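Local coordinates for Ras GTPase-activating-like protein IQGAP2 (Homo sapiens, PDB 5CJP) that probably binds Rho-family GTPases such as Cdc42 through a RasGAP-related domain, as a scaffold protein of the IQGAP family, at residues M44-S56 against T92-R105. Residues are numbered along the deposited sequence; the frame is centred on the assembly and turned at random.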
loop_
_atom_site.group_PDB
_atom_site.type_symbol
_atom_site.label_atom_id
_atom_site.label_comp_id
_atom_site.label_asym_id
_atom_site.label_seq_id
_atom_site.Cartn_x
_atom_site.Cartn_y
_atom_site.Cartn_z
ATOM N N MET E 44 5.689 16.184 12.049
ATOM C CA MET E 44 5.499 17.021 10.869
ATOM C C MET E 44 5.089 16.267 9.596
ATOM O O MET E 44 4.017 16.506 9.038
ATOM C CB MET E 44 6.771 17.849 10.625
ATOM C CG MET E 44 6.549 19.195 9.930
ATOM S SD MET E 44 5.309 20.260 10.734
ATOM C CE MET E 44 6.042 20.479 12.351
ATOM N N ASP E 45 5.922 15.348 9.134
ATOM C CA ASP E 45 5.587 14.612 7.927
ATOM C C ASP E 45 4.242 13.906 7.989
ATOM O O ASP E 45 3.372 14.110 7.131
ATOM C CB ASP E 45 6.676 13.592 7.623
ATOM C CG ASP E 45 7.908 14.218 6.987
ATOM O OD1 ASP E 45 8.148 15.431 7.172
ATOM O OD2 ASP E 45 8.648 13.480 6.304
ATOM N N THR E 46 4.057 13.086 9.012
ATOM C CA THR E 46 2.829 12.323 9.128
ATOM C C THR E 46 1.561 13.170 9.240
ATOM O O THR E 46 0.516 12.790 8.724
ATOM C CB THR E 46 2.960 11.318 10.283
ATOM O OG1 THR E 46 2.017 11.631 11.311
ATOM C CG2 THR E 46 4.391 11.366 10.845
ATOM N N VAL E 47 1.636 14.327 9.877
ATOM C CA VAL E 47 0.436 15.157 9.960
ATOM C C VAL E 47 0.202 15.873 8.631
ATOM O O VAL E 47 -0.934 15.987 8.155
ATOM C CB VAL E 47 0.532 16.208 11.090
ATOM C CG1 VAL E 47 0.813 15.515 12.421
ATOM C CG2 VAL E 47 1.616 17.218 10.782
ATOM N N ILE E 48 1.291 16.344 8.030
ATOM C CA ILE E 48 1.192 17.037 6.761
ATOM C C ILE E 48 0.584 16.085 5.744
ATOM O O ILE E 48 -0.329 16.461 4.981
ATOM C CB ILE E 48 2.559 17.476 6.266
ATOM C CG1 ILE E 48 3.184 18.471 7.256
ATOM C CG2 ILE E 48 2.441 18.055 4.883
ATOM C CD1 ILE E 48 2.462 19.736 7.341
ATOM N N PHE E 49 1.071 14.841 5.748
ATOM C CA PHE E 49 0.574 13.839 4.804
ATOM C C PHE E 49 -0.934 13.690 4.924
ATOM O O PHE E 49 -1.637 13.520 3.930
ATOM C CB PHE E 49 1.238 12.479 5.044
ATOM C CG PHE E 49 0.886 11.455 4.011
ATOM C CD1 PHE E 49 1.395 11.549 2.713
ATOM C CD2 PHE E 49 -0.020 10.432 4.297
ATOM C CE1 PHE E 49 0.997 10.638 1.708
ATOM C CE2 PHE E 49 -0.421 9.519 3.296
ATOM C CZ PHE E 49 0.089 9.628 2.006
ATOM N N THR E 50 -1.424 13.759 6.152
ATOM C CA THR E 50 -2.838 13.631 6.411
ATOM C C THR E 50 -3.565 14.879 5.982
ATOM O O THR E 50 -4.646 14.801 5.394
ATOM C CB THR E 50 -3.073 13.386 7.882
ATOM O OG1 THR E 50 -2.365 12.204 8.254
ATOM C CG2 THR E 50 -4.559 13.205 8.171
ATOM N N LEU E 51 -2.973 16.035 6.274
ATOM C CA LEU E 51 -3.580 17.297 5.887
ATOM C C LEU E 51 -3.717 17.384 4.355
ATOM O O LEU E 51 -4.650 18.001 3.847
ATOM C CB LEU E 51 -2.754 18.459 6.417
ATOM C CG LEU E 51 -2.795 18.576 7.941
ATOM C CD1 LEU E 51 -1.885 19.714 8.374
ATOM C CD2 LEU E 51 -4.219 18.833 8.419
ATOM N N TYR E 52 -2.804 16.756 3.617
ATOM C CA TYR E 52 -2.889 16.793 2.159
ATOM C C TYR E 52 -4.223 16.235 1.696
ATOM O O TYR E 52 -4.845 16.788 0.804
ATOM C CB TYR E 52 -1.768 15.980 1.492
ATOM C CG TYR E 52 -0.367 16.554 1.600
ATOM C CD1 TYR E 52 -0.143 17.934 1.575
ATOM C CD2 TYR E 52 0.750 15.701 1.676
ATOM C CE1 TYR E 52 1.149 18.449 1.631
ATOM C CE2 TYR E 52 2.042 16.203 1.724
ATOM C CZ TYR E 52 2.236 17.576 1.698
ATOM O OH TYR E 52 3.523 18.078 1.713
ATOM N N ASN E 53 -4.661 15.138 2.300
ATOM C CA ASN E 53 -5.940 14.531 1.927
ATOM C C ASN E 53 -7.081 15.297 2.585
ATOM O O ASN E 53 -8.119 15.529 1.975
ATOM C CB ASN E 53 -5.995 13.064 2.373
ATOM C CG ASN E 53 -7.359 12.446 2.170
ATOM O OD1 ASN E 53 -7.781 12.192 1.042
ATOM N ND2 ASN E 53 -8.072 12.212 3.274
ATOM N N TYR E 54 -6.878 15.692 3.831
ATOM C CA TYR E 54 -7.911 16.417 4.549
ATOM C C TYR E 54 -8.277 17.756 3.886
ATOM O O TYR E 54 -9.447 18.078 3.742
ATOM C CB TYR E 54 -7.478 16.645 6.001
ATOM C CG TYR E 54 -8.518 17.360 6.811
ATOM C CD1 TYR E 54 -9.621 16.682 7.302
ATOM C CD2 TYR E 54 -8.430 18.751 7.044
ATOM C CE1 TYR E 54 -10.624 17.358 8.006
ATOM C CE2 TYR E 54 -9.428 19.434 7.752
ATOM C CZ TYR E 54 -10.510 18.732 8.223
ATOM O OH TYR E 54 -11.475 19.379 8.936
ATOM N N ALA E 55 -7.284 18.534 3.470
ATOM C CA ALA E 55 -7.557 19.840 2.860
ATOM C C ALA E 55 -7.649 19.769 1.367
ATOM O O ALA E 55 -7.381 20.747 0.693
ATOM C CB ALA E 55 -6.489 20.850 3.244
ATOM N N SER E 56 -8.028 18.623 0.835
ATOM C CA SER E 56 -8.139 18.507 -0.605
ATOM C C SER E 56 -9.399 19.176 -1.143
ATOM O O SER E 56 -9.528 19.366 -2.347
ATOM C CB SER E 56 -8.079 17.039 -1.028
ATOM O OG SER E 56 -9.095 16.264 -0.419
ATOM N N THR E 92 6.907 26.962 14.489
ATOM C CA THR E 92 6.548 25.724 13.817
ATOM C C THR E 92 5.362 25.857 12.881
ATOM O O THR E 92 5.209 25.065 11.955
ATOM C CB THR E 92 6.381 24.562 14.839
ATOM O OG1 THR E 92 5.162 23.860 14.597
ATOM C CG2 THR E 92 6.429 25.075 16.236
ATOM N N VAL E 93 4.548 26.883 13.082
ATOM C CA VAL E 93 3.409 27.100 12.202
ATOM C C VAL E 93 3.918 27.472 10.820
ATOM O O VAL E 93 3.321 27.120 9.823
ATOM C CB VAL E 93 2.519 28.268 12.660
ATOM C CG1 VAL E 93 1.282 28.353 11.778
ATOM C CG2 VAL E 93 2.141 28.087 14.101
ATOM N N ILE E 94 5.018 28.208 10.774
ATOM C CA ILE E 94 5.578 28.607 9.496
ATOM C C ILE E 94 6.204 27.401 8.805
ATOM O O ILE E 94 6.147 27.262 7.583
ATOM C CB ILE E 94 6.602 29.719 9.698
ATOM C CG1 ILE E 94 5.857 31.011 10.076
ATOM C CG2 ILE E 94 7.440 29.918 8.435
ATOM C CD1 ILE E 94 4.958 31.462 9.018
ATOM N N LYS E 95 6.772 26.504 9.594
ATOM C CA LYS E 95 7.396 25.294 9.064
ATOM C C LYS E 95 6.327 24.441 8.389
ATOM O O LYS E 95 6.542 23.868 7.318
ATOM C CB LYS E 95 8.037 24.504 10.208
ATOM C CG LYS E 95 9.063 23.478 9.783
ATOM C CD LYS E 95 9.690 22.826 10.995
ATOM C CE LYS E 95 10.289 23.876 11.944
ATOM N NZ LYS E 95 10.625 23.352 13.331
ATOM N N MET E 96 5.160 24.373 9.012
ATOM C CA MET E 96 4.071 23.574 8.476
ATOM C C MET E 96 3.446 24.266 7.277
ATOM O O MET E 96 3.095 23.624 6.277
ATOM C CB MET E 96 3.025 23.337 9.559
ATOM C CG MET E 96 1.881 22.446 9.122
ATOM S SD MET E 96 1.024 21.803 10.564
ATOM C CE MET E 96 -0.549 22.183 10.106
ATOM N N VAL E 97 3.314 25.584 7.375
ATOM C CA VAL E 97 2.740 26.356 6.291
ATOM C C VAL E 97 3.567 26.145 5.049
ATOM O O VAL E 97 3.019 25.959 3.968
ATOM C CB VAL E 97 2.707 27.863 6.619
ATOM C CG1 VAL E 97 2.557 28.686 5.326
ATOM C CG2 VAL E 97 1.553 28.144 7.562
ATOM N N VAL E 98 4.887 26.174 5.206
ATOM C CA VAL E 98 5.789 25.985 4.079
ATOM C C VAL E 98 5.751 24.590 3.482
ATOM O O VAL E 98 5.670 24.456 2.273
ATOM C CB VAL E 98 7.242 26.318 4.465
ATOM C CG1 VAL E 98 8.208 25.837 3.379
ATOM C CG2 VAL E 98 7.372 27.817 4.664
ATOM N N SER E 99 5.812 23.555 4.316
ATOM C CA SER E 99 5.779 22.179 3.820
ATOM C C SER E 99 4.466 21.876 3.142
ATOM O O SER E 99 4.433 21.354 2.041
ATOM C CB SER E 99 5.964 21.167 4.953
ATOM O OG SER E 99 7.247 21.246 5.543
ATOM N N PHE E 100 3.372 22.204 3.809
ATOM C CA PHE E 100 2.066 21.933 3.247
ATOM C C PHE E 100 1.885 22.551 1.875
ATOM O O PHE E 100 1.223 21.981 1.019
ATOM C CB PHE E 100 0.964 22.431 4.177
ATOM C CG PHE E 100 -0.408 22.189 3.641
ATOM C CD1 PHE E 100 -0.955 20.908 3.657
ATOM C CD2 PHE E 100 -1.133 23.232 3.037
ATOM C CE1 PHE E 100 -2.198 20.664 3.080
ATOM C CE2 PHE E 100 -2.381 22.996 2.450
ATOM C CZ PHE E 100 -2.913 21.717 2.474
ATOM N N ASN E 101 2.475 23.717 1.654
ATOM C CA ASN E 101 2.336 24.359 0.359
ATOM C C ASN E 101 3.259 23.796 -0.719
ATOM O O ASN E 101 3.077 24.061 -1.905
ATOM C CB ASN E 101 2.511 25.877 0.515
ATOM C CG ASN E 101 1.216 26.563 0.957
ATOM O OD1 ASN E 101 0.252 26.621 0.201
ATOM N ND2 ASN E 101 1.185 27.057 2.178
ATOM N N ARG E 102 4.232 22.993 -0.313
ATOM C CA ARG E 102 5.153 22.392 -1.273
ATOM C C ARG E 102 4.523 21.218 -2.001
ATOM O O ARG E 102 4.596 21.123 -3.229
ATOM C CB ARG E 102 6.431 21.900 -0.585
ATOM C CG ARG E 102 7.523 22.924 -0.530
ATOM C CD ARG E 102 8.760 22.422 0.204
ATOM N NE ARG E 102 9.724 23.509 0.318
ATOM C CZ ARG E 102 10.397 23.785 1.429
ATOM N NH1 ARG E 102 10.223 23.045 2.525
ATOM N NH2 ARG E 102 11.204 24.834 1.462
ATOM N N GLY E 103 3.904 20.322 -1.241
ATOM C CA GLY E 103 3.316 19.153 -1.856
ATOM C C GLY E 103 1.855 18.912 -1.592
ATOM O O GLY E 103 1.455 17.769 -1.368
ATOM N N ALA E 104 1.063 19.980 -1.628
ATOM C CA ALA E 104 -0.376 19.891 -1.408
ATOM C C ALA E 104 -1.041 19.155 -2.574
ATOM O O ALA E 104 -0.681 18.028 -2.891
ATOM C CB ALA E 104 -0.972 21.295 -1.245
ATOM N N ARG E 105 -1.997 19.812 -3.224
ATOM C CA ARG E 105 -2.733 19.227 -4.345
ATOM C C ARG E 105 -2.476 19.820 -5.723
ATOM O O ARG E 105 -2.895 19.260 -6.739
ATOM C CB ARG E 105 -4.210 19.322 -4.059
ATOM C CG ARG E 105 -4.681 18.268 -3.146
ATOM C CD ARG E 105 -4.594 16.972 -3.898
ATOM N NE ARG E 105 -5.820 16.217 -3.734
ATOM C CZ ARG E 105 -6.089 15.499 -2.656
ATOM N NH1 ARG E 105 -5.197 15.444 -1.671
ATOM N NH2 ARG E 105 -7.244 14.854 -2.553
#
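The ring of Tyr52 lies across the turn at Gly103: Gly103 O stands over the centre of one face, 3.0 Å above the plane, Ile48 O covers the opposite face nearer the rim, and Phe100 O sits in plane at the edge. With CG anti to its carbonyl carbon (chi1 -70°), Tyr52 is swung over the loop that follows helix 92-102, and its hydroxyl gives a weak hydrogen bond to Ser99 O, 3.4 Å from OH. The ring of Phe100 is nearly parallel to that of Tyr52, planes at 26°, but offset until there is little face overlap. Ala104 CB lies over one face of Phe100 toward the rim, and Leu51 O comes to its edge, 3.7 Å from Phe100 CE1. An alanine in place of Tyr52 would probably leave a gap between Ile48 and the Gly103 turn and deprive Ser99 O of its weak hydroxyl partner. Farther toward the N-terminal ends of the segments the contact turns apolar. Ile48 and Met96 run alongside in opposite senses, Ile48 CD1 against Met96 CG, while Leu51 CD1 meets Met96 CE roughly perpendicularly. Met44 lays SD against Met96 CB, 4.0 Å away. Met96 also touches Phe68 and Ala29, so helices 58-79 and 25-34 share this apolar layer. At the other end Ser56 OG and N both reach Asn53 O on one side of the carbonyl plane, OG at 2.7 Å; Asn53 ND2 bonds an aromatic side chain of another protein chain, and the Asn53 side chain is about 5 Å from a bound GTP. Helix 37-54 and helix 92-102 thus cross at -53°, their local axes 9.9 Å apart, as a packed helix pair within the all-helical GAP-related domain of IQGAP2.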